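SusD superfamily protein (PDB 3MYV) probably binds saccharides at the outer membrane of Bacteroides vulgatus, as a SusD-like partner in glycan uptake. Local coordinates at residues A[113-118]-A[185-190]; A[165-170]-A[197-202]; A[293-298]-A[361-366]. All blocks are in the same frame, centred on the assembly; numbering follows the deposited sequence. Where two conformers were deposited one is given.

Interactions 1 and 2 form one continuous piece of helical packing, their centres about 13 Å apart. Both draw on helix 189-202: interaction 1 uses its N-terminal approach and interaction 2 its final turns. The two touch directly, with Met114 O 3.4 Å from Thr170 CG2 and Ile117 CG2 3.8 Å from Phe166 CZ. Interaction 3 stands apart, its centre about 29 Å from each of the others, and joins a short 3-10 turn to helix 350-367 by side-chain packing and a bridging water. One 1,2-ethanediol lies beside Arg198 of interaction 2 and another beside Arg366 of interaction 3, both probably from the crystallisation liquor. The set contrasts apolar helix packing with a water-bridged join.

Interaction 1 of 3, residues A[113-118]-A[185-190]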
loop_
_atom_site.group_PDB
_atom_site.type_symbol
_atom_site.label_atom_id
_atom_site.label_comp_id
_atom_site.label_asym_id
_atom_site.label_seq_id
_atom_site.Cartn_x
_atom_site.Cartn_y
_atom_site.Cartn_z
ATOM N N THR A 113 -2.720 -13.027 -12.466
ATOM C CA THR A 113 -2.051 -12.068 -13.354
ATOM C C THR A 113 -2.864 -10.775 -13.501
ATOM O O THR A 113 -2.322 -9.673 -13.468
ATOM C CB THR A 113 -1.792 -12.694 -14.736
ATOM O OG1 THR A 113 -1.003 -13.889 -14.582
ATOM C CG2 THR A 113 -1.078 -11.694 -15.682
HETATM N N MSE A 114 -4.177 -10.901 -13.638
HETATM C CA MSE A 114 -5.039 -9.737 -13.693
HETATM C C MSE A 114 -5.002 -8.970 -12.378
HETATM O O MSE A 114 -5.091 -7.744 -12.396
HETATM C CB MSE A 114 -6.476 -10.121 -14.064
HETATM C CG MSE A 114 -6.618 -10.721 -15.461
HETATM SE SE MSE A 114 -8.366 -11.528 -15.756
HETATM C CE MSE A 114 -9.415 -9.946 -15.788
ATOM N N ALA A 115 -4.916 -9.669 -11.243
ATOM C CA ALA A 115 -4.819 -8.991 -9.927
ATOM C C ALA A 115 -3.519 -8.156 -9.846
ATOM O O ALA A 115 -3.530 -7.021 -9.371
ATOM C CB ALA A 115 -4.882 -10.041 -8.781
ATOM N N VAL A 116 -2.408 -8.734 -10.301
ATOM C CA VAL A 116 -1.125 -8.011 -10.407
ATOM C C VAL A 116 -1.261 -6.740 -11.266
ATOM O O VAL A 116 -0.862 -5.644 -10.862
ATOM C CB VAL A 116 0.022 -8.935 -10.887
ATOM C CG1 VAL A 116 1.319 -8.125 -11.090
ATOM C CG2 VAL A 116 0.266 -10.103 -9.860
ATOM N N ILE A 117 -1.908 -6.867 -12.414
ATOM C CA ILE A 117 -2.134 -5.724 -13.302
ATOM C C ILE A 117 -2.937 -4.630 -12.610
ATOM O O ILE A 117 -2.591 -3.456 -12.655
ATOM C CB ILE A 117 -2.831 -6.201 -14.615
ATOM C CG1 ILE A 117 -1.815 -6.970 -15.470
ATOM C CG2 ILE A 117 -3.500 -5.018 -15.359
ATOM C CD1 ILE A 117 -2.441 -7.834 -16.630
ATOM N N ALA A 118 -3.991 -5.035 -11.911
ATOM C CA ALA A 118 -4.823 -4.098 -11.189
ATOM C C ALA A 118 -4.028 -3.373 -10.082
ATOM O O ALA A 118 -4.131 -2.181 -9.949
ATOM C CB ALA A 118 -6.067 -4.834 -10.592
ATOM N N GLY A 185 3.649 -15.328 -0.303
ATOM C CA GLY A 185 4.488 -14.477 -1.148
ATOM C C GLY A 185 3.720 -13.993 -2.379
ATOM O O GLY A 185 4.199 -13.122 -3.130
ATOM N N ARG A 186 2.526 -14.546 -2.593
ATOM C CA ARG A 186 1.676 -14.135 -3.703
ATOM C C ARG A 186 0.225 -13.879 -3.263
ATOM O O ARG A 186 -0.174 -14.231 -2.149
ATOM C CB ARG A 186 1.747 -15.187 -4.819
ATOM C CG ARG A 186 3.161 -15.342 -5.416
ATOM C CD ARG A 186 3.373 -16.608 -6.275
ATOM N NE ARG A 186 2.431 -16.787 -7.381
ATOM C CZ ARG A 186 2.538 -17.742 -8.317
ATOM N NH1 ARG A 186 3.576 -18.565 -8.347
ATOM N NH2 ARG A 186 1.609 -17.874 -9.253
HETATM N N MSE A 187 -0.556 -13.269 -4.149
HETATM C CA MSE A 187 -1.959 -13.008 -3.896
HETATM C C MSE A 187 -2.783 -14.256 -4.227
HETATM O O MSE A 187 -2.550 -14.914 -5.249
HETATM C CB MSE A 187 -2.454 -11.825 -4.759
HETATM C CG MSE A 187 -1.926 -10.491 -4.269
HETATM SE SE MSE A 187 -2.700 -8.972 -5.104
HETATM C CE MSE A 187 -1.574 -8.916 -6.662
ATOM N N ASN A 188 -3.756 -14.541 -3.373
ATOM C CA ASN A 188 -4.813 -15.508 -3.650
ATOM C C ASN A 188 -6.156 -14.768 -3.683
ATOM O O ASN A 188 -6.189 -13.542 -3.630
ATOM C CB ASN A 188 -4.835 -16.633 -2.609
ATOM C CG ASN A 188 -5.218 -16.145 -1.207
ATOM O OD1 ASN A 188 -5.308 -14.957 -0.967
ATOM N ND2 ASN A 188 -5.455 -17.082 -0.291
ATOM N N LYS A 189 -7.254 -15.505 -3.763
ATOM C CA LYS A 189 -8.588 -14.883 -3.892
ATOM C C LYS A 189 -8.888 -13.949 -2.726
ATOM O O LYS A 189 -9.444 -12.868 -2.916
ATOM C CB LYS A 189 -9.664 -15.964 -4.013
ATOM C CG LYS A 189 -11.048 -15.442 -4.384
ATOM C CD LYS A 189 -12.006 -16.630 -4.568
ATOM C CE LYS A 189 -13.416 -16.151 -4.758
ATOM N NZ LYS A 189 -14.258 -17.202 -5.303
ATOM N N TYR A 190 -8.494 -14.336 -1.516
ATOM C CA TYR A 190 -8.695 -13.454 -0.380
ATOM C C TYR A 190 -7.979 -12.118 -0.508
ATOM O O TYR A 190 -8.573 -11.071 -0.225
ATOM C CB TYR A 190 -8.305 -14.132 0.917
ATOM C CG TYR A 190 -9.277 -15.154 1.417
ATOM C CD1 TYR A 190 -10.287 -14.806 2.318
ATOM C CD2 TYR A 190 -9.126 -16.486 1.081
ATOM C CE1 TYR A 190 -11.166 -15.768 2.808
ATOM C CE2 TYR A 190 -9.974 -17.452 1.575
ATOM C CZ TYR A 190 -10.989 -17.091 2.427
ATOM O OH TYR A 190 -11.813 -18.071 2.900
#
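In the 113-118 part of helix 103-128, Ala115 is the first to meet Met187, which lies in the extended approach to helix 189-202 and is present as selenomethionine. The setting is the helical part of the SusD fold, whose sequence family belongs to the TPR clan, and the contact illustrates how one flexible selenoether side chain can fill the space between a helix and the start of another. The Ala115 CB methyl points at the incoming chain and stands 4.1 Å from Met187 CE. One step on, the peptide link itself takes part: Met187 CE rests above its plane, 3.8 Å from Ala115 C and 3.7 Å from Val116 N. Val116 then adds its CG2 branch, 3.9 Å from Met187 CE. That branch is in place because CG1 is the one held trans to the amide nitrogen (chi1 176°), which leaves CG2 beside that nitrogen. On the Met187 side the chain runs extended from CA through CG and bends at chi3 (-84°), turning CE onto the helix backbone. Bonds to its neighbours flank the approach: Arg186 forms salt bridges with Glu112 and Asp17, and Tyr24 OH takes the Met187 amide. Asn188 N-caps helix 189-202 through its OD1, which accepts from Ala191 N. Selenium stands farther back than the methyl, with Met187 SE 4.4 Å from Ala115 CB.

Interaction 2 of 3, residues A[165-170]-A[197-202]; sequences DFIIET and ARIYLY. With EDO (1,2-ethanediol), chain I.
Three isoleucines, Ile167, Ile168 and Ile199, carry most of this contact with nearly the same side-chain shape, and no hydrogen bond crosses between the segments. They sit in a helical hairpin formed by helices 160-177 and 189-202, in the part of the chain whose family belongs to the TPR clan. The segments run nearly antiparallel, at 151°, with their axes 10.4 Å apart. Each isoleucine places CG2 trans to its own amide nitrogen (chi1 near -70°), yet the branches are used differently. Ile167 crosses Ile199 at about a right angle, its CG2 only 3.5 Å from Ile199 CD1, whereas Ile168 slides past in the opposite direction and lays CG1 3.6 Å from Ile199 CG2. Tyr200 flanks the group, and its OH bonds to Glu172, two residues beyond Thr170. Arg198 belongs to another face of its helix: NH1 donates to O2 of a bound 1,2-ethanediol at 2.7 Å, near the guanidinium plane, while NE pairs with Glu336 and NH2 bonds to Val331 O. A leucine in place of Arg198 would probably leave the Glu336 carboxylate without its charged mate and the ethanediol with one partner fewer. Tyr33 and Arg126 also hold that diol. Against the Tyr200 ring, Ile168 CG2 comes in obliquely, 3.7 Å from CE1.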
loop_
_atom_site.group_PDB
_atom_site.type_symbol
_atom_site.label_atom_id
_atom_site.label_comp_id
_atom_site.label_asym_id
_atom_site.label_seq_id
_atom_site.Cartn_x
_atom_site.Cartn_y
_atom_site.Cartn_z
ATOM N N ASP A 165 -12.111 2.613 -13.613
ATOM C CA ASP A 165 -13.068 1.775 -14.338
ATOM C C ASP A 165 -12.420 0.441 -14.738
ATOM O O ASP A 165 -12.969 -0.641 -14.487
ATOM C CB ASP A 165 -13.620 2.495 -15.573
ATOM C CG ASP A 165 -14.549 3.660 -15.225
ATOM O OD1 ASP A 165 -14.869 3.886 -14.040
ATOM O OD2 ASP A 165 -14.964 4.361 -16.159
ATOM N N PHE A 166 -11.220 0.525 -15.300
ATOM C CA PHE A 166 -10.472 -0.647 -15.708
ATOM C C PHE A 166 -10.000 -1.518 -14.536
ATOM O O PHE A 166 -10.124 -2.748 -14.575
ATOM C CB PHE A 166 -9.236 -0.238 -16.534
ATOM C CG PHE A 166 -8.252 -1.354 -16.729
ATOM C CD1 PHE A 166 -8.537 -2.388 -17.607
ATOM C CD2 PHE A 166 -7.053 -1.361 -16.055
ATOM C CE1 PHE A 166 -7.659 -3.442 -17.777
ATOM C CE2 PHE A 166 -6.142 -2.404 -16.241
ATOM C CZ PHE A 166 -6.446 -3.435 -17.101
ATOM N N ILE A 167 -9.416 -0.885 -13.530
ATOM C CA ILE A 167 -8.915 -1.579 -12.350
ATOM C C ILE A 167 -10.025 -2.389 -11.663
ATOM O O ILE A 167 -9.841 -3.565 -11.315
ATOM C CB ILE A 167 -8.269 -0.561 -11.354
ATOM C CG1 ILE A 167 -6.946 -0.035 -11.912
ATOM C CG2 ILE A 167 -8.040 -1.190 -9.994
ATOM C CD1 ILE A 167 -6.562 1.399 -11.371
ATOM N N ILE A 168 -11.186 -1.775 -11.477
ATOM C CA ILE A 168 -12.273 -2.446 -10.752
ATOM C C ILE A 168 -12.839 -3.640 -11.543
ATOM O O ILE A 168 -13.006 -4.746 -11.000
ATOM C CB ILE A 168 -13.365 -1.441 -10.331
ATOM C CG1 ILE A 168 -12.816 -0.538 -9.193
ATOM C CG2 ILE A 168 -14.640 -2.195 -9.885
ATOM C CD1 ILE A 168 -13.539 0.814 -9.032
ATOM N N GLU A 169 -13.081 -3.437 -12.833
ATOM C CA GLU A 169 -13.591 -4.493 -13.721
ATOM C C GLU A 169 -12.617 -5.658 -13.781
ATOM O O GLU A 169 -13.019 -6.821 -13.777
ATOM C CB GLU A 169 -13.805 -3.973 -15.140
ATOM C CG GLU A 169 -15.167 -3.414 -15.415
ATOM C CD GLU A 169 -15.335 -2.935 -16.869
ATOM O OE1 GLU A 169 -14.728 -3.539 -17.798
ATOM O OE2 GLU A 169 -16.071 -1.939 -17.062
ATOM N N THR A 170 -11.341 -5.326 -13.879
ATOM C CA THR A 170 -10.285 -6.324 -13.910
ATOM C C THR A 170 -10.251 -7.164 -12.634
ATOM O O THR A 170 -10.203 -8.397 -12.680
ATOM C CB THR A 170 -8.938 -5.644 -14.128
ATOM O OG1 THR A 170 -8.964 -5.011 -15.398
ATOM C CG2 THR A 170 -7.813 -6.658 -14.088
ATOM N N ALA A 197 -11.753 -4.313 -2.088
ATOM C CA ALA A 197 -12.478 -3.523 -1.078
ATOM C C ALA A 197 -11.776 -2.180 -0.891
ATOM O O ALA A 197 -12.451 -1.151 -0.797
ATOM C CB ALA A 197 -12.593 -4.257 0.243
ATOM N N ARG A 198 -10.439 -2.188 -0.836
ATOM C CA ARG A 198 -9.679 -0.921 -0.734
ATOM C C ARG A 198 -9.973 -0.022 -1.920
ATOM O O ARG A 198 -10.215 1.190 -1.759
ATOM C CB ARG A 198 -8.173 -1.202 -0.610
ATOM C CG ARG A 198 -7.273 0.012 -0.537
ATOM C CD ARG A 198 -5.864 -0.339 -0.953
ATOM N NE ARG A 198 -5.181 -1.140 0.070
ATOM C CZ ARG A 198 -3.944 -1.602 -0.048
ATOM N NH1 ARG A 198 -3.246 -1.373 -1.161
ATOM N NH2 ARG A 198 -3.403 -2.309 0.935
ATOM N N ILE A 199 -9.928 -0.597 -3.128
ATOM C CA ILE A 199 -10.093 0.204 -4.330
ATOM C C ILE A 199 -11.517 0.769 -4.412
ATOM O O ILE A 199 -11.701 1.941 -4.780
ATOM C CB ILE A 199 -9.630 -0.578 -5.609
ATOM C CG1 ILE A 199 -8.093 -0.725 -5.589
ATOM C CG2 ILE A 199 -10.057 0.136 -6.919
ATOM C CD1 ILE A 199 -7.541 -1.791 -6.573
ATOM N N TYR A 200 -12.521 -0.040 -4.068
ATOM C CA TYR A 200 -13.901 0.482 -3.982
ATOM C C TYR A 200 -13.941 1.715 -3.067
ATOM O O TYR A 200 -14.518 2.748 -3.412
ATOM C CB TYR A 200 -14.870 -0.557 -3.416
ATOM C CG TYR A 200 -15.352 -1.655 -4.336
ATOM C CD1 TYR A 200 -15.657 -1.422 -5.678
ATOM C CD2 TYR A 200 -15.526 -2.954 -3.837
ATOM C CE1 TYR A 200 -16.128 -2.458 -6.493
ATOM C CE2 TYR A 200 -15.971 -3.958 -4.622
ATOM C CZ TYR A 200 -16.274 -3.720 -5.953
ATOM O OH TYR A 200 -16.718 -4.783 -6.715
ATOM N N LEU A 201 -13.267 1.635 -1.931
ATOM C CA LEU A 201 -13.242 2.737 -0.947
ATOM C C LEU A 201 -12.577 3.984 -1.504
ATOM O O LEU A 201 -13.121 5.101 -1.400
ATOM C CB LEU A 201 -12.531 2.274 0.350
ATOM C CG LEU A 201 -12.545 3.228 1.550
ATOM C CD1 LEU A 201 -13.935 3.222 2.180
ATOM C CD2 LEU A 201 -11.453 2.883 2.616
ATOM N N TYR A 202 -11.416 3.798 -2.128
ATOM C CA TYR A 202 -10.736 4.882 -2.808
ATOM C C TYR A 202 -11.593 5.492 -3.926
ATOM O O TYR A 202 -11.453 6.666 -4.235
ATOM C CB TYR A 202 -9.420 4.424 -3.406
ATOM C CG TYR A 202 -8.206 4.428 -2.486
ATOM C CD1 TYR A 202 -8.149 3.620 -1.359
ATOM C CD2 TYR A 202 -7.094 5.193 -2.799
ATOM C CE1 TYR A 202 -7.031 3.607 -0.550
ATOM C CE2 TYR A 202 -5.959 5.162 -2.014
ATOM C CZ TYR A 202 -5.938 4.370 -0.898
ATOM O OH TYR A 202 -4.828 4.367 -0.108
HETATM C C1 EDO I . 0.917 -0.346 0.479
HETATM O O1 EDO I . 0.246 0.851 0.851
HETATM C C2 EDO I . -0.090 -1.449 0.140
HETATM O O2 EDO I . -0.575 -1.351 -1.242
#

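Interaction 3 of 3, residues A[293-298]-A[361-366]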
loop_
_atom_site.group_PDB
_atom_site.type_symbol
_atom_site.label_atom_id
_atom_site.label_comp_id
_atom_site.label_asym_id
_atom_site.label_seq_id
_atom_site.Cartn_x
_atom_site.Cartn_y
_atom_site.Cartn_z
ATOM N N ASP A 293 -1.967 0.482 25.074
ATOM C CA ASP A 293 -2.173 0.101 23.669
ATOM C C ASP A 293 -0.901 -0.538 23.152
ATOM O O ASP A 293 0.152 0.115 23.136
ATOM C CB ASP A 293 -2.560 1.307 22.814
ATOM C CG ASP A 293 -3.084 0.902 21.453
ATOM O OD1 ASP A 293 -2.401 0.126 20.762
ATOM O OD2 ASP A 293 -4.174 1.372 21.050
ATOM N N VAL A 294 -1.007 -1.799 22.727
ATOM C CA VAL A 294 0.143 -2.596 22.277
ATOM C C VAL A 294 0.875 -2.025 21.053
ATOM O O VAL A 294 2.022 -2.368 20.799
ATOM C CB VAL A 294 -0.274 -4.083 21.981
ATOM C CG1 VAL A 294 -1.004 -4.224 20.640
ATOM C CG2 VAL A 294 0.931 -4.996 21.994
ATOM N N ARG A 295 0.208 -1.197 20.260
ATOM C CA ARG A 295 0.860 -0.641 19.086
ATOM C C ARG A 295 2.026 0.279 19.439
ATOM O O ARG A 295 2.983 0.381 18.668
ATOM C CB ARG A 295 -0.177 -0.002 18.160
ATOM C CG ARG A 295 -1.039 -1.121 17.554
ATOM C CD ARG A 295 -2.329 -0.654 16.943
ATOM N NE ARG A 295 -3.246 -0.042 17.901
ATOM C CZ ARG A 295 -4.484 0.357 17.579
ATOM N NH1 ARG A 295 -4.945 0.181 16.339
ATOM N NH2 ARG A 295 -5.264 0.910 18.483
ATOM N N GLY A 296 1.959 0.914 20.612
ATOM C CA GLY A 296 3.063 1.708 21.150
ATOM C C GLY A 296 4.297 0.919 21.507
ATOM O O GLY A 296 5.375 1.476 21.546
ATOM N N HIS A 297 4.144 -0.383 21.739
ATOM C CA HIS A 297 5.275 -1.232 22.064
ATOM C C HIS A 297 6.187 -1.494 20.872
ATOM O O HIS A 297 7.281 -2.052 21.048
ATOM C CB HIS A 297 4.804 -2.570 22.651
ATOM C CG HIS A 297 3.870 -2.433 23.812
ATOM N ND1 HIS A 297 3.237 -3.517 24.379
ATOM C CD2 HIS A 297 3.448 -1.344 24.503
ATOM C CE1 HIS A 297 2.481 -3.107 25.384
ATOM N NE2 HIS A 297 2.591 -1.792 25.481
ATOM N N LEU A 298 5.745 -1.107 19.673
ATOM C CA LEU A 298 6.593 -1.126 18.480
ATOM C C LEU A 298 7.486 0.116 18.361
ATOM O O LEU A 298 8.271 0.206 17.443
ATOM C CB LEU A 298 5.726 -1.254 17.203
ATOM C CG LEU A 298 4.825 -2.489 17.066
ATOM C CD1 LEU A 298 4.117 -2.493 15.713
ATOM C CD2 LEU A 298 5.646 -3.795 17.230
ATOM N N ASN A 361 -14.479 -1.268 16.734
ATOM C CA ASN A 361 -14.204 -1.656 18.118
ATOM C C ASN A 361 -13.351 -2.888 18.230
ATOM O O ASN A 361 -12.541 -3.007 19.144
ATOM C CB ASN A 361 -15.480 -1.819 18.953
ATOM C CG ASN A 361 -15.931 -0.503 19.533
ATOM O OD1 ASN A 361 -15.440 -0.090 20.584
ATOM N ND2 ASN A 361 -16.822 0.201 18.826
ATOM N N GLU A 362 -13.529 -3.827 17.311
ATOM C CA GLU A 362 -12.658 -5.007 17.328
ATOM C C GLU A 362 -11.192 -4.630 17.241
ATOM O O GLU A 362 -10.343 -5.213 17.951
ATOM C CB GLU A 362 -12.994 -5.942 16.196
ATOM C CG GLU A 362 -12.426 -7.315 16.414
ATOM C CD GLU A 362 -13.320 -8.173 17.268
ATOM O OE1 GLU A 362 -14.535 -8.192 16.981
ATOM O OE2 GLU A 362 -12.801 -8.845 18.192
ATOM N N ILE A 363 -10.884 -3.634 16.414
ATOM C CA ILE A 363 -9.493 -3.199 16.232
ATOM C C ILE A 363 -9.047 -2.342 17.430
ATOM O O ILE A 363 -7.906 -2.461 17.931
ATOM C CB ILE A 363 -9.316 -2.431 14.904
ATOM C CG1 ILE A 363 -9.667 -3.357 13.720
ATOM C CG2 ILE A 363 -7.892 -1.821 14.788
ATOM C CD1 ILE A 363 -8.807 -4.642 13.600
ATOM N N VAL A 364 -9.939 -1.468 17.892
ATOM C CA VAL A 364 -9.639 -0.603 19.036
ATOM C C VAL A 364 -9.307 -1.435 20.254
ATOM O O VAL A 364 -8.328 -1.178 20.951
ATOM C CB VAL A 364 -10.803 0.366 19.289
ATOM C CG1 VAL A 364 -10.677 1.077 20.665
ATOM C CG2 VAL A 364 -10.862 1.366 18.113
ATOM N N LYS A 365 -10.131 -2.451 20.503
ATOM C CA LYS A 365 -9.996 -3.271 21.696
ATOM C C LYS A 365 -8.857 -4.262 21.608
ATOM O O LYS A 365 -8.292 -4.653 22.635
ATOM C CB LYS A 365 -11.317 -3.981 22.011
ATOM C CG LYS A 365 -12.390 -2.981 22.396
ATOM C CD LYS A 365 -13.777 -3.630 22.572
ATOM C CE LYS A 365 -14.800 -2.569 22.988
ATOM N NZ LYS A 365 -16.172 -3.155 23.166
ATOM N N ARG A 366 -8.530 -4.713 20.401
ATOM C CA ARG A 366 -7.340 -5.543 20.240
ATOM C C ARG A 366 -6.110 -4.710 20.602
ATOM O O ARG A 366 -5.178 -5.215 21.207
ATOM C CB ARG A 366 -7.203 -6.097 18.812
ATOM C CG ARG A 366 -6.082 -7.141 18.642
ATOM C CD ARG A 366 -4.739 -6.514 18.308
ATOM N NE ARG A 366 -4.794 -5.672 17.110
ATOM C CZ ARG A 366 -4.826 -6.112 15.846
ATOM N NH1 ARG A 366 -4.779 -7.424 15.557
ATOM N NH2 ARG A 366 -4.878 -5.227 14.844
HETATM O O HOH W 1 -6.987 1.246 21.288
#
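An Asx turn at Asp293 opens the 3-10 segment 294-298; Arg295 and Val294 are what this loop lays against the last turns of helix 350-367, with the Asp293 carboxylate reaching it through a water. Asp293 OD1 is gripped twice, by Arg295 N on its anti lone pair and by Arg295 NE, 3.0 Å away, on its syn lone pair. Arg295 NH2 adds a salt bridge to Asp293 OD2 at 2.8 Å. The result is a side-on pair of bonds, both nearly straight at 173°, with carboxylate and guanidinium held close to one plane. A bend at chi3 (-63°) brings the arginine head back to the aspartate only two residues away. Thus fixed, the guanidinium meets the helix with its flat side: Ile363 O lies over one face, and Ile363 CG2 is 3.9 Å from Arg295 NH1, the two side chains crossing at about a right angle. The water completes the join by donating both to Asp293 OD2 and to Val364 O, each at 2.8 Å. Arg366 contributes a second guanidinium, its NH2 5.6 Å from Arg295 NH1. Both nitrogens form salt bridges with Glu390 OE1, whose negative charge is likely to offset the proximity of two cations. Arg366 NH1 bonds to Tyr229 O and pairs with Glu247. Glu390 and Glu386, a further partner of Arg295 NH2, come from helix 380-391. Helix 281-288 packs against Asp293 and Arg295 through Met287, helix 334-348 meets Ile363 through Ser335 and Tyr338, and the 3-10 segment leads directly into strand 299-304.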